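Long-range contacts in ABC transporter, periplasmic substrate-binding protein (Thermotoga maritima, PDB 2HPG), which probably binds a solute in the periplasm and delivers it to a tripartite ATP-independent (TRAP) membrane transporter: residues Arg151-Leu156 with Glu292-Lys297; Met219-His224 with Ile284-Ile289; Asp57-Ile62 with Phe230-Ala235; Phe13-Ala18 with Val68-Asp73. One frame throughout, in Å; residues are numbered along the deposited sequence. Where two conformers were deposited one is given.

Contact 1: residues Arg151-Leu156 with Glu292-Lys297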
loop_
_atom_site.group_PDB
_atom_site.type_symbol
_atom_site.label_atom_id
_atom_site.label_comp_id
_atom_site.label_asym_id
_atom_site.label_seq_id
_atom_site.Cartn_x
_atom_site.Cartn_y
_atom_site.Cartn_z
ATOM N N ARG A 151 23.544 -2.610 3.027
ATOM C CA ARG A 151 23.596 -4.002 3.484
ATOM C C ARG A 151 23.284 -4.184 4.964
ATOM O O ARG A 151 22.938 -5.284 5.384
ATOM C CB ARG A 151 24.982 -4.582 3.233
ATOM C CG ARG A 151 25.409 -4.557 1.778
ATOM C CD ARG A 151 26.687 -5.322 1.569
ATOM N NE ARG A 151 27.036 -5.385 0.153
ATOM C CZ ARG A 151 27.685 -4.440 -0.517
ATOM N NH1 ARG A 151 28.084 -3.328 0.076
ATOM N NH2 ARG A 151 27.944 -4.619 -1.802
ATOM N N LYS A 152 23.442 -3.114 5.735
ATOM C CA LYS A 152 23.171 -3.083 7.178
ATOM C C LYS A 152 22.641 -1.683 7.551
ATOM O O LYS A 152 22.863 -0.727 6.819
ATOM C CB LYS A 152 24.460 -3.352 7.961
ATOM C CG LYS A 152 25.555 -2.345 7.648
ATOM C CD LYS A 152 26.877 -2.690 8.301
ATOM C CE LYS A 152 28.013 -1.888 7.686
ATOM N NZ LYS A 152 28.916 -1.440 8.784
ATOM N N PRO A 153 21.925 -1.561 8.683
ATOM C CA PRO A 153 21.382 -0.271 9.109
ATOM C C PRO A 153 22.367 0.894 9.092
ATOM O O PRO A 153 22.010 1.990 8.698
ATOM C CB PRO A 153 20.900 -0.562 10.537
ATOM C CG PRO A 153 20.506 -1.971 10.500
ATOM C CD PRO A 153 21.509 -2.648 9.590
ATOM N N GLU A 154 23.610 0.653 9.506
ATOM C CA GLU A 154 24.607 1.722 9.618
ATOM C C GLU A 154 24.855 2.436 8.291
ATOM O O GLU A 154 25.270 3.606 8.279
ATOM C CB GLU A 154 25.922 1.144 10.161
ATOM C CG GLU A 154 27.001 2.194 10.493
ATOM C CD GLU A 154 27.833 2.645 9.275
ATOM O OE1 GLU A 154 28.078 1.823 8.337
ATOM O OE2 GLU A 154 28.228 3.845 9.257
ATOM N N ASP A 155 24.623 1.725 7.180
ATOM C CA ASP A 155 24.837 2.257 5.826
ATOM C C ASP A 155 23.863 3.375 5.465
ATOM O O ASP A 155 24.132 4.153 4.545
ATOM C CB ASP A 155 24.677 1.147 4.789
ATOM C CG ASP A 155 25.779 0.119 4.854
ATOM O OD1 ASP A 155 26.868 0.471 5.302
ATOM O OD2 ASP A 155 25.558 -1.043 4.462
ATOM N N LEU A 156 22.732 3.439 6.178
ATOM C CA LEU A 156 21.747 4.510 5.999
ATOM C C LEU A 156 22.049 5.787 6.785
ATOM O O LEU A 156 21.517 6.848 6.450
ATOM C CB LEU A 156 20.363 4.011 6.375
ATOM C CG LEU A 156 19.753 2.943 5.478
ATOM C CD1 LEU A 156 18.539 2.333 6.176
ATOM C CD2 LEU A 156 19.405 3.520 4.072
ATOM N N GLU A 292 17.722 -9.435 9.376
ATOM C CA GLU A 292 17.457 -9.524 10.820
ATOM C C GLU A 292 17.878 -8.249 11.563
ATOM O O GLU A 292 17.173 -7.786 12.459
ATOM C CB GLU A 292 18.143 -10.777 11.409
ATOM C CG GLU A 292 18.020 -10.966 12.941
ATOM C CD GLU A 292 16.603 -11.263 13.444
ATOM O OE1 GLU A 292 15.691 -11.515 12.630
ATOM O OE2 GLU A 292 16.400 -11.251 14.680
ATOM N N ALA A 293 19.006 -7.660 11.199
ATOM C CA ALA A 293 19.432 -6.412 11.821
ATOM C C ALA A 293 18.407 -5.290 11.559
ATOM O O ALA A 293 18.156 -4.441 12.431
ATOM C CB ALA A 293 20.797 -5.997 11.309
ATOM N N PHE A 294 17.819 -5.298 10.363
ATOM C CA PHE A 294 16.818 -4.287 9.981
ATOM C C PHE A 294 15.503 -4.546 10.713
ATOM O O PHE A 294 14.883 -3.616 11.231
ATOM C CB PHE A 294 16.607 -4.269 8.463
ATOM C CG PHE A 294 17.681 -3.540 7.715
ATOM C CD1 PHE A 294 17.698 -2.165 7.670
ATOM C CD2 PHE A 294 18.677 -4.236 7.043
ATOM C CE1 PHE A 294 18.694 -1.486 6.984
ATOM C CE2 PHE A 294 19.667 -3.564 6.337
ATOM C CZ PHE A 294 19.678 -2.189 6.311
HETATM N N MSE A 295 15.095 -5.805 10.769
HETATM C CA MSE A 295 13.898 -6.178 11.505
HETATM C C MSE A 295 14.003 -5.757 12.963
HETATM O O MSE A 295 13.026 -5.282 13.547
HETATM C CB MSE A 295 13.643 -7.669 11.384
HETATM C CG MSE A 295 13.207 -8.061 9.997
HETATM SE SE MSE A 295 13.023 -9.935 9.649
HETATM C CE MSE A 295 13.303 -9.898 7.714
ATOM N N GLU A 296 15.195 -5.906 13.544
ATOM C CA GLU A 296 15.424 -5.537 14.939
ATOM C C GLU A 296 15.347 -4.011 15.122
ATOM O O GLU A 296 14.761 -3.531 16.081
ATOM C CB GLU A 296 16.755 -6.143 15.451
ATOM C CG GLU A 296 16.690 -7.682 15.597
ATOM C CD GLU A 296 18.041 -8.359 15.902
ATOM O OE1 GLU A 296 19.057 -7.645 16.075
ATOM O OE2 GLU A 296 18.095 -9.623 15.964
ATOM N N LYS A 297 15.914 -3.250 14.193
ATOM C CA LYS A 297 15.780 -1.799 14.217
ATOM C C LYS A 297 14.323 -1.358 14.029
ATOM O O LYS A 297 13.896 -0.402 14.650
ATOM C CB LYS A 297 16.638 -1.146 13.132
ATOM C CG LYS A 297 18.116 -1.193 13.373
ATOM C CD LYS A 297 18.537 -0.234 14.455
ATOM C CE LYS A 297 20.049 -0.181 14.560
ATOM N NZ LYS A 297 20.514 0.203 15.931
#
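One face of the F294 ring carries the P153 pyrrolidine: P153 CD sits 3.8 Å from the ring centroid, only 13° off the normal, a CH-pi contact square over the centre. At the rim of the same ring, near its plane, come CD1 of L156, 3.9 Å from F294 CE1, and the carbonyl O of R151, 3.8 Å from F294 CE2. The far end of the ring, CZ, presses on the peptide joining K152 to P153, reaching 3.3 Å from P153 N. F294 gets there because its CG stands anti to its own carbonyl carbon (chi1 -79°), which swings the ring off helix 291-305 and into the loop. One turn of that helix frames the proline: A293 CB meets P153 CD at 3.8 Å, and the aliphatic part of K297, bent at chi2, lays its CG 3.8 Å from P153 CG. The loop is pinned from within by D155, whose OD2 takes the backbone N-H groups of both R151 (2.9 Å, through the anti lone pair) and K152 (3.2 Å, from above the carboxylate plane). L176 of helix 167-176 and Y91 add to the apolar surroundings of F294. R151 bonds through its backbone to D290, just ahead of the helix. No hydrogen bond crosses between the segments, which join by apolar and CH-pi packing, while the polar bonds hold the loop in shape.

Contact 2: residues Met219-His224 with Ile284-Ile289; sequences MSETGH and IPASEI
A short parallel strand pairing at the edge of the sheet, where strand 282-284 runs beside the long strand 218-234, brings M219-H224 against I284-I289. I284 uses both its backbone groups to grip the strand on the two sides of S220: I284 N donates to M219 O at 2.8 Å, and I284 O receives E221 N at 3.0 Å, nearly along the C=O axis. S220 and I284 face the same way, S220 OG lying 3.7 Å from I284 CG1; that hydroxyl finds its polar partner in the backbone N of I150. The pairing then ends. E221 is the centre of an inverse gamma turn, closed by the bond from T222 N to S220 O, and the second segment leaves through P285 into a 3-10 turn at 286-288, ahead of helix 291-305. Helices 235-240 and 243-278 separate the paired strands in sequence, and the pairing adds strand 282-284 to the sheet of an alpha/beta lobe of the solute-binding fold. The extended E221 side chain bridges the divergence. Its OE1 accepts a water at 2.6 Å and, weakly, A286 N at 3.5 Å, whereas OE2 turns to K273 in a salt bridge and to Y204 in a hydrogen bond. Beside the gamma turn, I289, with CG1 anti to its carbonyl carbon (chi1 -65°), pushes CD1 tightly onto the backbone, 3.2 Å from E221 N, and its other branch, CG2, meets T222 CG2 at 4.0 Å, both methyls beside the F294 ring.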
loop_
_atom_site.group_PDB
_atom_site.type_symbol
_atom_site.label_atom_id
_atom_site.label_comp_id
_atom_site.label_asym_id
_atom_site.label_seq_id
_atom_site.Cartn_x
_atom_site.Cartn_y
_atom_site.Cartn_z
HETATM N N MSE A 219 19.818 -0.737 -6.171
HETATM C CA MSE A 219 18.619 -1.259 -5.545
HETATM C C MSE A 219 19.058 -2.271 -4.502
HETATM O O MSE A 219 19.604 -3.313 -4.855
HETATM C CB MSE A 219 17.733 -1.932 -6.587
HETATM C CG MSE A 219 16.301 -2.045 -6.141
HETATM SE SE MSE A 219 15.268 -0.523 -6.749
HETATM C CE MSE A 219 13.497 -1.220 -6.331
ATOM N N SER A 220 18.865 -1.953 -3.219
ATOM C CA SER A 220 19.246 -2.860 -2.146
ATOM C C SER A 220 17.993 -3.490 -1.556
ATOM O O SER A 220 17.105 -2.781 -1.051
ATOM C CB SER A 220 20.018 -2.126 -1.053
ATOM O OG SER A 220 21.015 -1.271 -1.580
ATOM N N GLU A 221 17.919 -4.821 -1.631
ATOM C CA GLU A 221 16.688 -5.552 -1.410
ATOM C C GLU A 221 16.398 -5.856 0.056
ATOM O O GLU A 221 16.310 -7.021 0.477
ATOM C CB GLU A 221 16.670 -6.826 -2.245
ATOM C CG GLU A 221 16.548 -6.570 -3.748
ATOM C CD GLU A 221 16.278 -7.830 -4.503
ATOM O OE1 GLU A 221 16.577 -8.903 -3.956
ATOM O OE2 GLU A 221 15.801 -7.770 -5.647
ATOM N N THR A 222 16.201 -4.782 0.814
ATOM C CA THR A 222 15.840 -4.868 2.213
ATOM C C THR A 222 14.406 -5.349 2.378
ATOM O O THR A 222 14.078 -5.895 3.425
ATOM C CB THR A 222 15.965 -3.534 2.907
ATOM O OG1 THR A 222 15.370 -2.526 2.090
ATOM C CG2 THR A 222 17.434 -3.181 3.165
ATOM N N GLY A 223 13.560 -5.130 1.368
ATOM C CA GLY A 223 12.165 -5.588 1.390
ATOM C C GLY A 223 11.439 -5.136 2.664
ATOM O O GLY A 223 10.634 -5.872 3.244
ATOM N N HIS A 224 11.735 -3.915 3.082
ATOM C CA HIS A 224 11.309 -3.378 4.381
ATOM C C HIS A 224 9.816 -2.972 4.483
ATOM O O HIS A 224 9.299 -2.858 5.602
ATOM C CB HIS A 224 12.201 -2.191 4.759
ATOM C CG HIS A 224 12.214 -1.114 3.722
ATOM N ND1 HIS A 224 13.161 -1.050 2.725
ATOM C CD2 HIS A 224 11.355 -0.097 3.486
ATOM C CE1 HIS A 224 12.891 -0.034 1.928
ATOM N NE2 HIS A 224 11.804 0.570 2.368
ATOM N N ILE A 284 21.693 -5.153 -4.913
ATOM C CA ILE A 284 22.240 -5.822 -3.746
ATOM C C ILE A 284 21.180 -6.815 -3.282
ATOM O O ILE A 284 20.160 -6.406 -2.744
ATOM C CB ILE A 284 22.548 -4.838 -2.615
ATOM C CG1 ILE A 284 23.424 -3.688 -3.133
ATOM C CG2 ILE A 284 23.235 -5.558 -1.479
ATOM C CD1 ILE A 284 24.741 -4.134 -3.728
ATOM N N PRO A 285 21.384 -8.122 -3.542
ATOM C CA PRO A 285 20.323 -9.094 -3.308
ATOM C C PRO A 285 20.032 -9.259 -1.830
ATOM O O PRO A 285 20.864 -8.901 -0.996
ATOM C CB PRO A 285 20.881 -10.413 -3.878
ATOM C CG PRO A 285 22.200 -10.115 -4.435
ATOM C CD PRO A 285 22.617 -8.748 -4.053
ATOM N N ALA A 286 18.859 -9.795 -1.520
ATOM C CA ALA A 286 18.415 -9.933 -0.131
ATOM C C ALA A 286 19.419 -10.754 0.677
ATOM O O ALA A 286 19.811 -10.374 1.788
ATOM C CB ALA A 286 17.003 -10.569 -0.076
ATOM N N SER A 287 19.882 -11.854 0.090
ATOM C CA SER A 287 20.851 -12.744 0.734
ATOM C C SER A 287 22.154 -12.074 1.149
ATOM O O SER A 287 22.870 -12.604 1.995
ATOM C CB SER A 287 21.158 -13.917 -0.188
ATOM O OG SER A 287 21.831 -13.472 -1.351
ATOM N N GLU A 288 22.475 -10.917 0.572
ATOM C CA GLU A 288 23.642 -10.152 0.983
ATOM C C GLU A 288 23.346 -9.124 2.073
ATOM O O GLU A 288 24.235 -8.366 2.483
ATOM C CB GLU A 288 24.199 -9.383 -0.201
ATOM C CG GLU A 288 24.857 -10.233 -1.250
ATOM C CD GLU A 288 25.670 -9.390 -2.229
ATOM O OE1 GLU A 288 26.111 -8.267 -1.862
ATOM O OE2 GLU A 288 25.864 -9.857 -3.375
ATOM N N ILE A 289 22.098 -9.054 2.511
ATOM C CA ILE A 289 21.685 -7.996 3.419
ATOM C C ILE A 289 21.360 -8.599 4.764
ATOM O O ILE A 289 20.767 -9.670 4.851
ATOM C CB ILE A 289 20.481 -7.208 2.842
ATOM C CG1 ILE A 289 20.925 -6.479 1.557
ATOM C CG2 ILE A 289 19.943 -6.225 3.868
ATOM C CD1 ILE A 289 19.805 -5.889 0.719
HETATM O O HOH W 1 16.955 -11.453 -3.944
#

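Contact 3: residues Asp57-Ile62 with Phe230-Ala235; sequences DIIEQI and FEIVSA
I62 of helix 58-64 keeps CG1 anti to its carbonyl carbon and folds back at chi2 (-73°), which lays CD1 against the backbone of strand 218-234, while I232 on that strand holds CG1 between its own N and carbonyl carbon (chi1 66°) and runs on extended, so that CD1 meets the helix. This is helix-on-sheet packing of an alpha/beta lobe, the short axes 8.2 Å apart and 45° from parallel. I232 CD1 fits between two isoleucines of neighbouring helical turns, 3.8 Å from I59 CD1 and 4.1 Å from I62 CG1. I62 lays both branches over one face of the V233-S234 peptide: its CD1 lies 3.6 Å from V233 C, and its CG2 3.7 Å from V233 O. W70 and I130, on adjoining strands, also pack on I62. An alanine in place of I62 would probably uncover the V233-S234 peptide, leave I232 CD1 with I59 as its one partner on the helix, and open a gap. Past the isoleucines the link is polar: S234, the N-cap of helix 235-240, turns OG to W237 N, and one water donates to I62 O at 3.1 Å and lies 2.7 Å from S234 OG.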
loop_
_atom_site.group_PDB
_atom_site.type_symbol
_atom_site.label_atom_id
_atom_site.label_comp_id
_atom_site.label_asym_id
_atom_site.label_seq_id
_atom_site.Cartn_x
_atom_site.Cartn_y
_atom_site.Cartn_z
ATOM N N ASP A 57 -9.340 16.389 0.515
ATOM C CA ASP A 57 -9.771 15.892 1.808
ATOM C C ASP A 57 -10.636 14.651 1.577
ATOM O O ASP A 57 -11.853 14.665 1.778
ATOM C CB ASP A 57 -10.516 16.989 2.573
ATOM C CG ASP A 57 -10.323 16.881 4.084
ATOM O OD1 ASP A 57 -10.219 15.739 4.613
ATOM O OD2 ASP A 57 -10.268 17.955 4.736
ATOM N N ILE A 58 -9.976 13.572 1.155
ATOM C CA ILE A 58 -10.665 12.357 0.698
ATOM C C ILE A 58 -11.536 11.712 1.788
ATOM O O ILE A 58 -12.609 11.194 1.499
ATOM C CB ILE A 58 -9.666 11.315 0.082
ATOM C CG1 ILE A 58 -8.738 10.703 1.144
ATOM C CG2 ILE A 58 -8.851 11.956 -1.050
ATOM C CD1 ILE A 58 -7.776 9.652 0.597
ATOM N N ILE A 59 -11.082 11.764 3.033
ATOM C CA ILE A 59 -11.829 11.176 4.146
ATOM C C ILE A 59 -13.080 11.985 4.459
ATOM O O ILE A 59 -14.116 11.421 4.779
ATOM C CB ILE A 59 -10.948 11.055 5.430
ATOM C CG1 ILE A 59 -9.747 10.138 5.172
ATOM C CG2 ILE A 59 -11.772 10.551 6.630
ATOM C CD1 ILE A 59 -10.116 8.770 4.625
ATOM N N GLU A 60 -12.982 13.306 4.360
ATOM C CA GLU A 60 -14.118 14.172 4.666
ATOM C C GLU A 60 -15.293 13.917 3.701
ATOM O O GLU A 60 -16.448 14.017 4.093
ATOM C CB GLU A 60 -13.689 15.651 4.682
ATOM C CG GLU A 60 -14.655 16.616 5.419
ATOM C CD GLU A 60 -14.850 16.309 6.925
ATOM O OE1 GLU A 60 -15.750 15.498 7.267
ATOM O OE2 GLU A 60 -14.130 16.904 7.768
ATOM N N GLN A 61 -14.985 13.548 2.458
ATOM C CA GLN A 61 -16.000 13.162 1.477
ATOM C C GLN A 61 -16.687 11.856 1.865
ATOM O O GLN A 61 -17.911 11.754 1.826
ATOM C CB GLN A 61 -15.363 13.007 0.098
ATOM C CG GLN A 61 -14.785 14.293 -0.435
ATOM C CD GLN A 61 -13.985 14.124 -1.702
ATOM O OE1 GLN A 61 -12.802 14.456 -1.738
ATOM N NE2 GLN A 61 -14.623 13.625 -2.755
ATOM N N ILE A 62 -15.877 10.863 2.233
ATOM C CA ILE A 62 -16.361 9.581 2.780
ATOM C C ILE A 62 -17.283 9.798 4.000
ATOM O O ILE A 62 -18.344 9.194 4.091
ATOM C CB ILE A 62 -15.163 8.651 3.188
ATOM C CG1 ILE A 62 -14.293 8.289 1.966
ATOM C CG2 ILE A 62 -15.652 7.401 3.908
ATOM C CD1 ILE A 62 -14.916 7.320 1.018
ATOM N N PHE A 230 -5.732 -0.168 1.135
ATOM C CA PHE A 230 -7.088 -0.332 1.643
ATOM C C PHE A 230 -8.053 0.382 0.723
ATOM O O PHE A 230 -7.817 1.511 0.336
ATOM C CB PHE A 230 -7.187 0.248 3.044
ATOM C CG PHE A 230 -6.682 -0.665 4.096
ATOM C CD1 PHE A 230 -7.545 -1.182 5.042
ATOM C CD2 PHE A 230 -5.347 -1.047 4.123
ATOM C CE1 PHE A 230 -7.078 -2.039 6.008
ATOM C CE2 PHE A 230 -4.886 -1.913 5.085
ATOM C CZ PHE A 230 -5.761 -2.398 6.033
ATOM N N GLU A 231 -9.136 -0.294 0.363
ATOM C CA GLU A 231 -10.081 0.220 -0.615
ATOM C C GLU A 231 -11.338 0.600 0.145
ATOM O O GLU A 231 -12.002 -0.261 0.715
ATOM C CB GLU A 231 -10.355 -0.845 -1.681
ATOM C CG GLU A 231 -9.093 -1.462 -2.285
ATOM C CD GLU A 231 -8.159 -0.432 -2.896
ATOM O OE1 GLU A 231 -8.696 0.514 -3.484
ATOM O OE2 GLU A 231 -6.901 -0.571 -2.783
ATOM N N ILE A 232 -11.621 1.901 0.210
ATOM C CA ILE A 232 -12.684 2.411 1.070
ATOM C C ILE A 232 -13.805 3.081 0.283
ATOM O O ILE A 232 -13.577 3.590 -0.815
ATOM C CB ILE A 232 -12.135 3.378 2.163
ATOM C CG1 ILE A 232 -11.557 4.663 1.548
ATOM C CG2 ILE A 232 -11.076 2.672 3.005
ATOM C CD1 ILE A 232 -11.169 5.720 2.570
ATOM N N VAL A 233 -15.016 3.017 0.842
ATOM C CA VAL A 233 -16.176 3.789 0.384
ATOM C C VAL A 233 -16.922 4.365 1.594
ATOM O O VAL A 233 -16.634 4.006 2.734
ATOM C CB VAL A 233 -17.186 2.965 -0.471
ATOM C CG1 VAL A 233 -16.586 2.553 -1.814
ATOM C CG2 VAL A 233 -17.733 1.736 0.295
ATOM N N SER A 234 -17.858 5.281 1.337
ATOM C CA SER A 234 -18.748 5.798 2.375
ATOM C C SER A 234 -19.595 4.680 2.950
ATOM O O SER A 234 -20.258 3.959 2.201
ATOM C CB SER A 234 -19.690 6.865 1.805
ATOM O OG SER A 234 -20.655 7.222 2.772
ATOM N N ALA A 235 -19.588 4.545 4.277
ATOM C CA ALA A 235 -20.439 3.551 4.946
ATOM C C ALA A 235 -21.919 3.845 4.684
ATOM O O ALA A 235 -22.701 2.918 4.428
ATOM C CB ALA A 235 -20.151 3.519 6.438
HETATM O O HOH W 2 -20.436 7.354 5.425
#

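Contact 4: residues Phe13-Ala18 with Val68-Asp73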
loop_
_atom_site.group_PDB
_atom_site.type_symbol
_atom_site.label_atom_id
_atom_site.label_comp_id
_atom_site.label_asym_id
_atom_site.label_seq_id
_atom_site.Cartn_x
_atom_site.Cartn_y
_atom_site.Cartn_z
ATOM N N PHE A 13 -14.609 6.130 -8.069
ATOM C CA PHE A 13 -13.546 5.555 -7.267
ATOM C C PHE A 13 -12.206 6.085 -7.715
ATOM O O PHE A 13 -11.820 5.847 -8.848
ATOM C CB PHE A 13 -13.565 4.042 -7.401
ATOM C CG PHE A 13 -12.860 3.342 -6.279
ATOM C CD1 PHE A 13 -13.550 2.971 -5.143
ATOM C CD2 PHE A 13 -11.510 3.071 -6.356
ATOM C CE1 PHE A 13 -12.909 2.339 -4.095
ATOM C CE2 PHE A 13 -10.865 2.446 -5.310
ATOM C CZ PHE A 13 -11.570 2.077 -4.179
ATOM N N GLY A 14 -11.486 6.767 -6.821
ATOM C CA GLY A 14 -10.275 7.469 -7.216
ATOM C C GLY A 14 -8.959 7.017 -6.610
ATOM O O GLY A 14 -8.896 6.123 -5.766
ATOM N N HIS A 15 -7.896 7.681 -7.045
ATOM C CA HIS A 15 -6.553 7.398 -6.572
ATOM C C HIS A 15 -6.053 6.009 -6.949
ATOM O O HIS A 15 -5.280 5.411 -6.215
ATOM C CB HIS A 15 -6.448 7.612 -5.045
ATOM C CG HIS A 15 -6.380 9.053 -4.646
ATOM N ND1 HIS A 15 -6.110 9.458 -3.354
ATOM C CD2 HIS A 15 -6.549 10.188 -5.369
ATOM C CE1 HIS A 15 -6.127 10.781 -3.300
ATOM N NE2 HIS A 15 -6.393 11.247 -4.508
ATOM N N VAL A 16 -6.444 5.506 -8.116
ATOM C CA VAL A 16 -6.020 4.171 -8.514
ATOM C C VAL A 16 -4.667 4.168 -9.252
ATOM O O VAL A 16 -4.385 3.248 -10.026
ATOM C CB VAL A 16 -7.096 3.454 -9.351
ATOM C CG1 VAL A 16 -8.436 3.531 -8.653
ATOM C CG2 VAL A 16 -7.168 4.014 -10.778
ATOM N N LEU A 17 -3.827 5.161 -8.959
ATOM C CA LEU A 17 -2.462 5.241 -9.471
ATOM C C LEU A 17 -2.455 5.607 -10.962
ATOM O O LEU A 17 -3.403 6.259 -11.418
ATOM C CB LEU A 17 -1.640 3.983 -9.111
ATOM C CG LEU A 17 -1.710 3.569 -7.630
ATOM C CD1 LEU A 17 -0.732 2.466 -7.317
ATOM C CD2 LEU A 17 -1.469 4.758 -6.704
ATOM N N ALA A 18 -1.383 5.277 -11.691
ATOM C CA ALA A 18 -1.165 5.839 -13.026
ATOM C C ALA A 18 -2.052 5.162 -14.045
ATOM O O ALA A 18 -2.324 3.966 -13.912
ATOM C CB ALA A 18 0.314 5.720 -13.449
ATOM N N VAL A 68 -18.434 8.034 -3.333
ATOM C CA VAL A 68 -17.035 8.063 -3.710
ATOM C C VAL A 68 -16.240 6.996 -2.941
ATOM O O VAL A 68 -16.607 6.604 -1.830
ATOM C CB VAL A 68 -16.438 9.474 -3.483
ATOM C CG1 VAL A 68 -16.241 9.738 -2.005
ATOM C CG2 VAL A 68 -15.122 9.614 -4.225
ATOM N N GLY A 69 -15.164 6.517 -3.562
ATOM C CA GLY A 69 -14.242 5.607 -2.919
ATOM C C GLY A 69 -12.815 5.979 -3.203
ATOM O O GLY A 69 -12.543 6.766 -4.120
ATOM N N TRP A 70 -11.896 5.431 -2.410
ATOM C CA TRP A 70 -10.478 5.686 -2.612
ATOM C C TRP A 70 -9.634 4.452 -2.347
ATOM O O TRP A 70 -9.913 3.651 -1.435
ATOM C CB TRP A 70 -9.973 6.821 -1.708
ATOM C CG TRP A 70 -10.782 8.048 -1.784
ATOM C CD1 TRP A 70 -11.762 8.446 -0.914
ATOM C CD2 TRP A 70 -10.702 9.062 -2.792
ATOM N NE1 TRP A 70 -12.305 9.640 -1.330
ATOM C CE2 TRP A 70 -11.670 10.040 -2.481
ATOM C CE3 TRP A 70 -9.918 9.228 -3.935
ATOM C CZ2 TRP A 70 -11.858 11.182 -3.265
ATOM C CZ3 TRP A 70 -10.108 10.365 -4.721
ATOM C CH2 TRP A 70 -11.070 11.322 -4.383
ATOM N N ASN A 71 -8.592 4.330 -3.162
ATOM C CA ASN A 71 -7.473 3.444 -2.926
ATOM C C ASN A 71 -6.551 4.170 -1.971
ATOM O O ASN A 71 -5.856 5.094 -2.381
ATOM C CB ASN A 71 -6.770 3.172 -4.262
ATOM C CG ASN A 71 -5.447 2.422 -4.116
ATOM O OD1 ASN A 71 -5.413 1.314 -3.601
ATOM N ND2 ASN A 71 -4.364 3.003 -4.641
ATOM N N THR A 72 -6.555 3.791 -0.699
ATOM C CA THR A 72 -5.705 4.469 0.289
ATOM C C THR A 72 -4.838 3.423 1.017
ATOM O O THR A 72 -4.550 2.375 0.453
ATOM C CB THR A 72 -6.573 5.312 1.243
ATOM O OG1 THR A 72 -5.741 6.074 2.123
ATOM C CG2 THR A 72 -7.510 4.440 2.035
ATOM N N ASP A 73 -4.398 3.702 2.249
ATOM C CA ASP A 73 -3.632 2.716 3.016
ATOM C C ASP A 73 -3.818 2.886 4.527
ATOM O O ASP A 73 -4.492 3.822 4.964
ATOM C CB ASP A 73 -2.166 2.783 2.625
ATOM C CG ASP A 73 -1.546 4.127 2.909
ATOM O OD1 ASP A 73 -1.934 4.802 3.890
ATOM O OD2 ASP A 73 -0.637 4.492 2.151
#
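Two backbone hydrogen bonds join F13-G14 to G69-N71 as neighbouring parallel strands in the alpha/beta lobe of the solute-binding fold, with helix 22-37, strand 42-47 and helix 58-64 between them in sequence. G14 N donates to G69 O at 2.9 Å, and N71 N to G14 O at 3.2 Å. Two CA-H...O contacts reinforce the ladder, from F13 CA to G69 O and from W70 CA to G14 O. F13, its CG anti to the backbone N (chi1 -160°), spreads one ring face over the G69-W70 peptide, with CD1 3.5 Å from G69 CA. Glycine at 69 leaves room for that ring. A serine in place of F13 would probably uncover this peptide and leave W30 and F27 of helix 22-37 without their aromatic partner. An aromatic pair on the other face of the sheet is edge-to-face: W70 directs the edge of its six-membered ring at the face of H15, centroids 4.6 Å apart and planes at 56°. H15 is also tied through NE2 to E56. G14 has no side chain, and a CB there would run into W70 CZ3; W70 CE3 comes within 3.6 Å of both G14 C and H15 CG.

From the N terminus, contact 4 closes first, joining strand 9-14 to strand 68-73. Within that loop lies helix 58-64, which opens contact 3; this closes at the C-terminal end of strand 218-234, so contacts 3 and 4 cross, and they touch where F230 and I232 pair with T72 and W70. Residues 151-156 then open contact 1, whose segments alternate with those of contact 3. Contact 2, closing at 284-289, is nested inside the loop of contact 1, which closes last, at 292-297 on helix 291-305; the two touch through R151, F294 and I289. Strand 218-234 runs from the contact 2 end of the molecule to the contact 3 end, spanning centres 35 Å apart.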